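Local coordinates for 6-phospho-beta-glucosidase (Thermotoga maritima, PDB 1UP7), which hydrolyses cellobiose 6'-phosphate to glucose 6-phosphate and glucose, with NAD+ and a manganese ion as cofactors, at residues I46-V51 and F59-S64; D65-A70 and D127-T132; G110-A115 and E404-A409; A386-P391 and E397-L402. All coordinates share one frame; numbering follows the deposited sequence.

Contact 1 (I46-V51 and F59-S64); sequences IVVDFV and FKVLIS
Val48 and Val51 meet Val61 and Ile63 in an all-aliphatic helix-on-sheet contact within one beta-alpha-beta crossover of the NAD-binding Rossmann domain, formed by strand 33-37, helix 41-55 and strand 60-63. The helix and strand segments run almost antiparallel, at 171°, as expected where a helix doubles back over the sheet before the chain enters the next parallel strand. Their axes come within 9.4 Å. Val48 is the hub. A chi1 of 170° sets its CG1 opposite the backbone N and brings that methyl down on the strand, where Val48 CG1 lies 3.7 Å from Val61 CG1 and 3.8 Å from Ile63 CD1. In both pairs the side chains pass alongside one another in opposite senses. One helical turn on, Val51 CG1 approaches the same methyl, Val61 CG1, more loosely at 4.3 Å. Val61 and Ile63 turn toward the helix while Leu62 between them turns away, the normal alternation of a strand, and backbone hydrogen bonds between Leu62 and both Val34 and Phe36 join this edge strand to its neighbour. The other flank of the helix is occupied too, Val47 resting on Phe275 and Tyr278 of helix 263-278. No hydrogen bond crosses between helix and strand here, so the fit probably rests on van der Waals contact and on partial shielding of the methyls from water.

Contact 2 (D65-A70 and D127-T132); sequences DTFEGA and DTVRKT
At the edge of the Phe67 ring, near its plane, sits the methyl Val129 CG2, 3.9 Å from Phe67 CZ, and Thr128 approaches the same ring obliquely, its CB 3.9 Å from Phe67 CE1. The ring is also stacked on that of Tyr125. The place is a helix-to-helix junction in the Rossmann domain: the short helix 67-71, which follows strand 60-63, leans on the C-terminal part of helix 109-131. Having CG anti to the backbone N (chi1 -179°) carries the Phe67 ring out to that helix, and it also touches Tyr37 and Ile8 of two sheet strands. With an alanine here the ring's contacts would vanish, and Tyr125 would probably be left without its stacking partner and a gap opened beside Val129. The second flat group, the Glu68 carboxylate, sits outside this apolar patch; its OE1 lies 3.7 Å from Thr128 CG2, a contact without a hydrogen bond. Thr128 is thus touched by Phe67 and Glu68 together. The start of the short helix is secured by an N-cap, in which Thr66 OG1 accepts from Gly69 N at 3.0 Å. The Phe67 side chain is about 6 Å from the bound NAD. On the longer helix, Lys131 NZ meets the syn lone pair of Asp127 OD2 in a salt bridge of 2.6 Å. Four residues on from Thr128, Thr132 OG1 donates to Thr128 O over 2.7 Å, tilted 31° from the carbonyl plane.

Contact 3 (G110-A115 and E404-A409); sequences GGFSAA and EEILEA
Ile406 reaches into the side of helix 109-131 with two separate methyls, each meeting a different residue. Its branch methyl, CG2, lies 3.6 Å from Ser113 CB, while the end of its longer arm, CD1, sits 4.1 Å from Phe112 CD2, at the ring edge and near the ring plane. Ile406 keeps CG1 next to the backbone N (chi1 -72°), which sends CG2 to the far side; the two arms thus spread over neighbouring residues, and the side chains of Phe112 and Ile406 cross at about a right angle. A serine on the facing helix keeps the backbones close, the CA atoms of Ser113 and Ile406 being 6.6 Å apart. The apolar CB of Ser113 does the touching; its hydroxyl, placed between the backbone N and the carbonyl carbon (chi1 43°), is buried and satisfied by a hydrogen bond with Asp92 OD1. No hydrogen bond joins the two segments themselves.

Further out, Glu405 OE1 forms a salt bridge with Lys98 NZ and a hydrogen bond with Tyr99 OH. Asp92, the partner of Ser113, lies on helix 85-94, which also carries the substrate-binding Arg89, its side chain about 9 Å from that of Ser113. The contact thus joins a helix of the nucleotide-binding domain to the last helix of the chain, 396-409. Around it, Phe112 is wedged against Ala383, Ala386 and Leu387 of helix 380-389 and against Tyr367 and Thr371 of helix 355-376, while helix 85-94 borders Ser113.

Contact 4 (A386-P391 and E397-L402); sequences ALLSHP and EDAKDL
Ala399 and Leu402, one turn apart on helix 396-409, face Leu387 and Leu388 near the end of helix 380-389, two successive helices joined by a short connection. The second segment begins at the subunit interface, where Glu397 packs on Lys251 of a second subunit and Asp398 OD2 makes a salt bridge with that same lysine. Ala399 is the first residue to meet the other helix: its CB lies 3.7 Å from Leu388 CD2 and 4.2 Å from Leu388 CG. The same residue offers its backbone as well, since Ala399 O is 4.2 Å from Leu387 CD2, an apolar approach to a carbonyl. The small side chain allows CA atoms of Leu388 and Ala399 to stand 6.9 Å apart. Lys400 then points away and forms a cation-pi contact with Trp231 of the second subunit. Leu402 closes the run with its CD2 at 4.2 Å from Leu387 CD2; with CG roughly opposite the backbone N (chi1 -157°), Leu387 directs its isobutyl group to this helix. Near the last turn of the first helix, Ser389 OG donates to Ala386 O at 2.6 Å, and Ser389 N bonds the same oxygen.

The pair sits within a helical cluster: Ala386 and Ser389 rest on helix 355-376, Leu387 and Leu402 on Val109 of helix 109-131, and the second subunit lies against Leu388 and Ala399.

How the contacts relate
The four contacts form two neighbouring pairs. Contacts 1 and 2 follow each other along the chain, their centres 19 Å apart, and meet where Ser64 OG packs 3.3 Å from Ala70 N. Contacts 3 and 4 share helix 396-409, with centres 11 Å apart, and Phe112 CD2 meets Leu387 CD1 at 3.7 Å. Helix 109-131 bridges the pairs, serving contacts 2 and 3, whose centres are 27 Å apart. Distance to the bound NAD rises from about 6 Å for the Phe67 side chain through about 10 Å for Val48 to about 12 Å for Ser113. Contact 3 lies near the substrate-binding Arg89, contact 4 away from the annotated sites. The centres of contacts 1 and 4 are 43 Å apart.

Contact 1 (I46-V51 and F59-S64)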
# COMPACT_ATOMS: atom_id res chain seq x y z
N ILE A 46 -20.93 19.35 -43.88
CA ILE A 46 -21.15 18.23 -44.79
C ILE A 46 -21.49 16.96 -43.99
O ILE A 46 -22.47 16.29 -44.30
CB ILE A 46 -19.92 17.97 -45.72
CG1 ILE A 46 -19.83 19.03 -46.81
CG2 ILE A 46 -19.98 16.57 -46.35
CD1 ILE A 46 -18.35 19.37 -47.16
N VAL A 47 -20.71 16.68 -42.96
CA VAL A 47 -20.94 15.49 -42.15
C VAL A 47 -22.27 15.55 -41.41
O VAL A 47 -23.01 14.56 -41.41
CB VAL A 47 -19.75 15.24 -41.20
CG1 VAL A 47 -20.01 14.01 -40.36
CG2 VAL A 47 -18.46 15.11 -41.98
N VAL A 48 -22.58 16.69 -40.80
CA VAL A 48 -23.83 16.87 -40.04
C VAL A 48 -25.09 16.85 -40.94
O VAL A 48 -26.15 16.36 -40.53
CB VAL A 48 -23.78 18.08 -39.10
CG1 VAL A 48 -25.16 18.39 -38.51
CG2 VAL A 48 -22.77 17.81 -37.98
N ASP A 49 -24.97 17.35 -42.17
CA ASP A 49 -26.09 17.26 -43.10
C ASP A 49 -26.38 15.80 -43.43
O ASP A 49 -27.54 15.41 -43.54
CB ASP A 49 -25.84 17.98 -44.42
CG ASP A 49 -26.02 19.48 -44.32
OD1 ASP A 49 -26.54 19.95 -43.29
OD2 ASP A 49 -25.65 20.26 -45.22
N PHE A 50 -25.33 15.01 -43.61
CA PHE A 50 -25.47 13.57 -43.79
C PHE A 50 -26.09 12.93 -42.52
O PHE A 50 -27.03 12.14 -42.63
CB PHE A 50 -24.13 12.94 -44.19
CG PHE A 50 -24.14 11.42 -44.30
CD1 PHE A 50 -25.18 10.73 -44.92
CD2 PHE A 50 -23.07 10.68 -43.81
CE1 PHE A 50 -25.16 9.33 -45.03
CE2 PHE A 50 -23.04 9.29 -43.93
CZ PHE A 50 -24.09 8.61 -44.53
N VAL A 51 -25.59 13.31 -41.35
CA VAL A 51 -26.16 12.86 -40.08
C VAL A 51 -27.67 13.09 -39.98
O VAL A 51 -28.40 12.17 -39.60
CB VAL A 51 -25.44 13.50 -38.84
CG1 VAL A 51 -26.22 13.22 -37.54
CG2 VAL A 51 -24.04 12.97 -38.72
N PHE A 59 -34.05 12.43 -33.04
CA PHE A 59 -33.73 13.46 -32.05
C PHE A 59 -33.27 14.71 -32.78
O PHE A 59 -32.99 14.66 -33.99
CB PHE A 59 -32.68 12.98 -31.04
CG PHE A 59 -31.51 12.24 -31.63
CD1 PHE A 59 -30.54 12.89 -32.40
CD2 PHE A 59 -31.35 10.87 -31.40
CE1 PHE A 59 -29.43 12.18 -32.94
CE2 PHE A 59 -30.21 10.16 -31.92
CZ PHE A 59 -29.27 10.83 -32.69
N LYS A 60 -33.21 15.82 -32.07
CA LYS A 60 -32.75 17.09 -32.63
C LYS A 60 -31.25 17.04 -32.89
O LYS A 60 -30.49 16.55 -32.05
CB LYS A 60 -33.13 18.24 -31.70
CG LYS A 60 -34.57 18.69 -31.82
CD LYS A 60 -34.98 19.77 -30.73
CE LYS A 60 -33.91 20.90 -30.51
NZ LYS A 60 -34.09 22.14 -31.39
N VAL A 61 -30.83 17.50 -34.06
CA VAL A 61 -29.42 17.59 -34.42
C VAL A 61 -29.02 19.06 -34.55
O VAL A 61 -29.60 19.79 -35.36
CB VAL A 61 -29.15 16.89 -35.75
CG1 VAL A 61 -27.70 17.07 -36.19
CG2 VAL A 61 -29.55 15.40 -35.70
N LEU A 62 -28.04 19.49 -33.76
CA LEU A 62 -27.67 20.90 -33.72
C LEU A 62 -26.18 21.14 -33.94
O LEU A 62 -25.36 20.30 -33.61
CB LEU A 62 -28.11 21.51 -32.37
CG LEU A 62 -29.59 21.30 -32.00
CD1 LEU A 62 -29.85 21.60 -30.51
CD2 LEU A 62 -30.50 22.12 -32.93
N ILE A 63 -25.85 22.30 -34.49
CA ILE A 63 -24.48 22.75 -34.54
C ILE A 63 -24.32 23.96 -33.62
O ILE A 63 -25.12 24.88 -33.67
CB ILE A 63 -24.07 23.06 -36.01
CG1 ILE A 63 -24.05 21.75 -36.85
CG2 ILE A 63 -22.70 23.75 -36.06
CD1 ILE A 63 -23.91 21.96 -38.35
N SER A 64 -23.30 23.93 -32.76
CA SER A 64 -22.92 25.08 -31.99
C SER A 64 -21.66 25.71 -32.58
O SER A 64 -20.69 24.99 -32.89
CB SER A 64 -22.69 24.69 -30.56
OG SER A 64 -22.15 25.77 -29.84

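Contact 2 (D65-A70 and D127-T132)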
# COMPACT_ATOMS: atom_id res chain seq x y z
N ASP A 65 -21.67 27.03 -32.71
CA ASP A 65 -20.50 27.78 -33.17
C ASP A 65 -19.35 27.78 -32.18
O ASP A 65 -18.25 28.10 -32.56
CB ASP A 65 -20.87 29.24 -33.52
CG ASP A 65 -21.66 29.36 -34.81
OD1 ASP A 65 -21.47 28.50 -35.70
OD2 ASP A 65 -22.48 30.30 -35.02
N THR A 66 -19.62 27.43 -30.92
CA THR A 66 -18.60 27.45 -29.88
C THR A 66 -18.58 26.14 -29.10
O THR A 66 -19.57 25.42 -29.06
CB THR A 66 -18.89 28.61 -28.94
OG1 THR A 66 -20.20 28.41 -28.38
CG2 THR A 66 -18.94 29.96 -29.73
N PHE A 67 -17.46 25.85 -28.46
CA PHE A 67 -17.37 24.75 -27.53
C PHE A 67 -18.36 24.94 -26.37
O PHE A 67 -19.09 24.01 -26.02
CB PHE A 67 -15.92 24.61 -27.01
CG PHE A 67 -15.76 23.48 -26.05
CD1 PHE A 67 -16.01 23.68 -24.70
CD2 PHE A 67 -15.40 22.22 -26.50
CE1 PHE A 67 -15.89 22.62 -23.81
CE2 PHE A 67 -15.28 21.17 -25.59
CZ PHE A 67 -15.53 21.39 -24.24
N GLU A 68 -18.36 26.14 -25.79
CA GLU A 68 -19.18 26.42 -24.61
C GLU A 68 -20.66 26.16 -24.91
O GLU A 68 -21.37 25.54 -24.14
CB GLU A 68 -18.96 27.86 -24.13
CG GLU A 68 -19.68 28.14 -22.81
CD GLU A 68 -19.00 29.23 -21.95
OE1 GLU A 68 -17.72 29.32 -21.98
OE2 GLU A 68 -19.75 29.98 -21.25
N GLY A 69 -21.11 26.64 -26.07
CA GLY A 69 -22.47 26.45 -26.53
C GLY A 69 -22.85 24.98 -26.72
O GLY A 69 -24.01 24.61 -26.57
N ALA A 70 -21.87 24.14 -27.02
CA ALA A 70 -22.12 22.74 -27.19
C ALA A 70 -22.31 22.02 -25.85
O ALA A 70 -23.22 21.20 -25.72
CB ALA A 70 -21.04 22.08 -28.08
N ASP A 127 -11.90 22.47 -18.22
CA ASP A 127 -12.21 23.61 -17.36
C ASP A 127 -13.58 24.22 -17.68
O ASP A 127 -14.36 24.52 -16.77
CB ASP A 127 -11.11 24.69 -17.36
CG ASP A 127 -11.30 25.70 -16.24
OD1 ASP A 127 -11.13 25.32 -15.05
OD2 ASP A 127 -11.65 26.88 -16.44
N THR A 128 -13.90 24.37 -18.96
CA THR A 128 -15.21 24.88 -19.35
C THR A 128 -16.35 23.92 -18.95
O THR A 128 -17.40 24.38 -18.46
CB THR A 128 -15.25 25.16 -20.89
OG1 THR A 128 -14.28 26.14 -21.21
CG2 THR A 128 -16.54 25.85 -21.30
N VAL A 129 -16.16 22.61 -19.17
CA VAL A 129 -17.18 21.64 -18.81
C VAL A 129 -17.44 21.69 -17.30
O VAL A 129 -18.58 21.83 -16.86
CB VAL A 129 -16.80 20.20 -19.28
CG1 VAL A 129 -17.69 19.14 -18.62
CG2 VAL A 129 -16.81 20.10 -20.81
N ARG A 130 -16.37 21.61 -16.52
CA ARG A 130 -16.47 21.66 -15.07
C ARG A 130 -17.17 22.93 -14.54
O ARG A 130 -17.91 22.87 -13.57
CB ARG A 130 -15.08 21.40 -14.46
CG ARG A 130 -14.50 22.40 -13.50
CD ARG A 130 -12.97 22.18 -13.23
NE ARG A 130 -12.78 21.05 -12.33
CZ ARG A 130 -11.73 20.24 -12.31
NH1 ARG A 130 -10.72 20.42 -13.13
NH2 ARG A 130 -11.72 19.24 -11.44
N LYS A 131 -16.98 24.06 -15.21
CA LYS A 131 -17.56 25.33 -14.74
C LYS A 131 -19.00 25.52 -15.22
O LYS A 131 -19.67 26.42 -14.76
CB LYS A 131 -16.72 26.53 -15.18
CG LYS A 131 -15.58 26.87 -14.21
CD LYS A 131 -14.28 27.25 -14.95
CE LYS A 131 -13.79 28.67 -14.59
NZ LYS A 131 -12.40 29.00 -15.13
N THR A 132 -19.47 24.67 -16.13
CA THR A 132 -20.84 24.77 -16.63
C THR A 132 -21.68 23.54 -16.28
O THR A 132 -22.29 23.49 -15.18
CB THR A 132 -20.88 25.07 -18.16
OG1 THR A 132 -20.04 24.14 -18.87
CG2 THR A 132 -20.23 26.42 -18.48

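Contact 3 (G110-A115 and E404-A409)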
# COMPACT_ATOMS: atom_id res chain seq x y z
N GLY A 110 5.83 9.55 -31.29
CA GLY A 110 4.59 10.04 -31.86
C GLY A 110 3.48 10.30 -30.87
O GLY A 110 2.80 11.33 -30.96
N GLY A 111 3.31 9.39 -29.91
CA GLY A 111 2.33 9.56 -28.85
C GLY A 111 2.70 10.73 -27.94
O GLY A 111 1.83 11.42 -27.41
N PHE A 112 4.00 10.94 -27.75
CA PHE A 112 4.53 12.00 -26.91
C PHE A 112 4.20 13.38 -27.50
O PHE A 112 3.72 14.28 -26.79
CB PHE A 112 6.04 11.82 -26.78
CG PHE A 112 6.77 12.98 -26.14
CD1 PHE A 112 6.85 13.10 -24.74
CD2 PHE A 112 7.46 13.90 -26.94
CE1 PHE A 112 7.56 14.12 -24.17
CE2 PHE A 112 8.18 14.95 -26.37
CZ PHE A 112 8.23 15.06 -24.98
N SER A 113 4.40 13.55 -28.81
CA SER A 113 4.12 14.84 -29.41
C SER A 113 2.62 15.04 -29.55
O SER A 113 2.12 16.14 -29.33
CB SER A 113 4.83 15.02 -30.77
OG SER A 113 4.72 13.84 -31.55
N ALA A 114 1.88 13.97 -29.86
CA ALA A 114 0.43 14.01 -29.83
C ALA A 114 -0.11 14.43 -28.44
O ALA A 114 -1.05 15.23 -28.36
CB ALA A 114 -0.17 12.68 -30.32
N ALA A 115 0.48 13.92 -27.36
CA ALA A 115 -0.01 14.27 -26.02
C ALA A 115 0.22 15.75 -25.75
O ALA A 115 -0.65 16.46 -25.18
CB ALA A 115 0.66 13.40 -24.91
N GLU A 404 13.90 19.04 -30.34
CA GLU A 404 13.91 20.30 -31.06
C GLU A 404 13.04 20.22 -32.29
O GLU A 404 12.29 21.15 -32.55
CB GLU A 404 15.33 20.68 -31.47
CG GLU A 404 15.87 21.85 -30.69
CD GLU A 404 17.01 21.46 -29.77
OE1 GLU A 404 18.20 21.42 -30.26
OE2 GLU A 404 16.70 21.20 -28.56
N GLU A 405 13.16 19.13 -33.05
CA GLU A 405 12.33 18.92 -34.23
C GLU A 405 10.85 18.88 -33.87
O GLU A 405 10.01 19.52 -34.53
CB GLU A 405 12.71 17.63 -34.92
CG GLU A 405 13.44 17.86 -36.22
CD GLU A 405 13.28 16.70 -37.18
OE1 GLU A 405 13.82 15.63 -36.88
OE2 GLU A 405 12.62 16.87 -38.21
N ILE A 406 10.53 18.14 -32.81
CA ILE A 406 9.16 18.00 -32.36
C ILE A 406 8.59 19.37 -31.93
O ILE A 406 7.46 19.73 -32.29
CB ILE A 406 9.06 17.02 -31.18
CG1 ILE A 406 9.27 15.56 -31.62
CG2 ILE A 406 7.71 17.22 -30.42
CD1 ILE A 406 9.56 14.63 -30.41
N LEU A 407 9.35 20.13 -31.14
CA LEU A 407 8.88 21.46 -30.68
C LEU A 407 8.73 22.45 -31.82
O LEU A 407 7.78 23.27 -31.84
CB LEU A 407 9.75 22.07 -29.58
CG LEU A 407 9.84 21.24 -28.30
CD1 LEU A 407 10.85 21.86 -27.35
CD2 LEU A 407 8.45 21.06 -27.66
N GLU A 408 9.64 22.39 -32.79
CA GLU A 408 9.46 23.27 -33.94
C GLU A 408 8.21 22.88 -34.76
O GLU A 408 7.44 23.76 -35.16
CB GLU A 408 10.73 23.39 -34.78
CG GLU A 408 10.63 24.37 -35.94
CD GLU A 408 10.39 25.81 -35.49
OE1 GLU A 408 10.58 26.13 -34.28
OE2 GLU A 408 10.00 26.67 -36.35
N ALA A 409 7.97 21.58 -34.97
CA ALA A 409 6.79 21.16 -35.75
C ALA A 409 5.51 21.52 -35.01
O ALA A 409 4.49 21.76 -35.61
CB ALA A 409 6.80 19.67 -36.04

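Contact 4 (A386-P391 and E397-L402)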
# COMPACT_ATOMS: atom_id res chain seq x y z
N ALA A 386 11.36 13.05 -20.00
CA ALA A 386 10.22 12.19 -20.37
C ALA A 386 10.53 11.36 -21.61
O ALA A 386 10.32 10.14 -21.65
CB ALA A 386 8.96 12.98 -20.58
N LEU A 387 11.09 12.03 -22.62
CA LEU A 387 11.39 11.40 -23.88
C LEU A 387 12.38 10.24 -23.72
O LEU A 387 12.19 9.15 -24.29
CB LEU A 387 11.89 12.47 -24.83
CG LEU A 387 11.82 12.33 -26.34
CD1 LEU A 387 10.47 11.79 -26.90
CD2 LEU A 387 12.20 13.70 -26.95
N LEU A 388 13.43 10.46 -22.91
CA LEU A 388 14.39 9.38 -22.60
C LEU A 388 13.83 8.22 -21.83
O LEU A 388 14.40 7.12 -21.88
CB LEU A 388 15.55 9.94 -21.79
CG LEU A 388 16.56 10.84 -22.48
CD1 LEU A 388 17.46 11.38 -21.40
CD2 LEU A 388 17.33 10.03 -23.55
N SER A 389 12.74 8.43 -21.08
CA SER A 389 12.16 7.37 -20.25
C SER A 389 11.32 6.36 -21.04
O SER A 389 11.03 5.27 -20.56
CB SER A 389 11.31 7.96 -19.11
OG SER A 389 10.08 8.52 -19.60
N HIS A 390 10.90 6.71 -22.24
CA HIS A 390 9.96 5.86 -22.97
C HIS A 390 10.74 4.67 -23.54
O HIS A 390 11.77 4.88 -24.18
CB HIS A 390 9.27 6.60 -24.11
CG HIS A 390 8.12 5.84 -24.68
ND1 HIS A 390 8.28 4.66 -25.37
CD2 HIS A 390 6.79 6.06 -24.60
CE1 HIS A 390 7.09 4.18 -25.69
NE2 HIS A 390 6.17 5.02 -25.26
N PRO A 391 10.24 3.44 -23.34
CA PRO A 391 10.93 2.26 -23.88
C PRO A 391 11.26 2.40 -25.36
O PRO A 391 12.19 1.77 -25.82
CB PRO A 391 9.93 1.11 -23.66
CG PRO A 391 9.10 1.55 -22.44
CD PRO A 391 9.02 3.07 -22.57
N GLU A 397 22.19 10.31 -27.37
CA GLU A 397 22.78 11.01 -28.53
C GLU A 397 21.75 11.65 -29.47
O GLU A 397 22.10 12.54 -30.21
CB GLU A 397 23.75 10.09 -29.35
CG GLU A 397 23.07 8.88 -30.02
CD GLU A 397 23.97 8.05 -30.95
OE1 GLU A 397 24.43 8.60 -31.98
OE2 GLU A 397 24.18 6.83 -30.67
N ASP A 398 20.51 11.19 -29.48
CA ASP A 398 19.51 11.74 -30.38
C ASP A 398 18.46 12.58 -29.69
O ASP A 398 17.66 13.23 -30.37
CB ASP A 398 18.76 10.65 -31.14
CG ASP A 398 19.66 9.82 -32.02
OD1 ASP A 398 20.40 10.39 -32.84
OD2 ASP A 398 19.68 8.56 -31.97
N ALA A 399 18.39 12.52 -28.36
CA ALA A 399 17.25 13.09 -27.65
C ALA A 399 17.07 14.60 -27.87
O ALA A 399 15.96 15.06 -28.10
CB ALA A 399 17.26 12.70 -26.15
N LYS A 400 18.16 15.34 -27.85
CA LYS A 400 18.05 16.79 -28.00
C LYS A 400 17.57 17.22 -29.36
O LYS A 400 16.67 18.07 -29.45
CB LYS A 400 19.38 17.46 -27.70
CG LYS A 400 19.33 18.25 -26.45
CD LYS A 400 20.73 18.59 -26.02
CE LYS A 400 20.77 20.01 -25.50
NZ LYS A 400 19.61 20.77 -26.00
N ASP A 401 18.19 16.69 -30.41
CA ASP A 401 17.79 17.06 -31.76
C ASP A 401 16.34 16.64 -32.01
O ASP A 401 15.58 17.40 -32.59
CB ASP A 401 18.72 16.45 -32.82
CG ASP A 401 20.08 17.11 -32.86
OD1 ASP A 401 20.18 18.28 -32.47
OD2 ASP A 401 21.10 16.54 -33.27
N LEU A 402 15.98 15.45 -31.55
CA LEU A 402 14.61 14.96 -31.74
C LEU A 402 13.59 15.91 -31.08
O LEU A 402 12.59 16.32 -31.73
CB LEU A 402 14.43 13.51 -31.20
CG LEU A 402 13.02 12.95 -31.16
CD1 LEU A 402 12.43 12.92 -32.56
CD2 LEU A 402 12.98 11.54 -30.49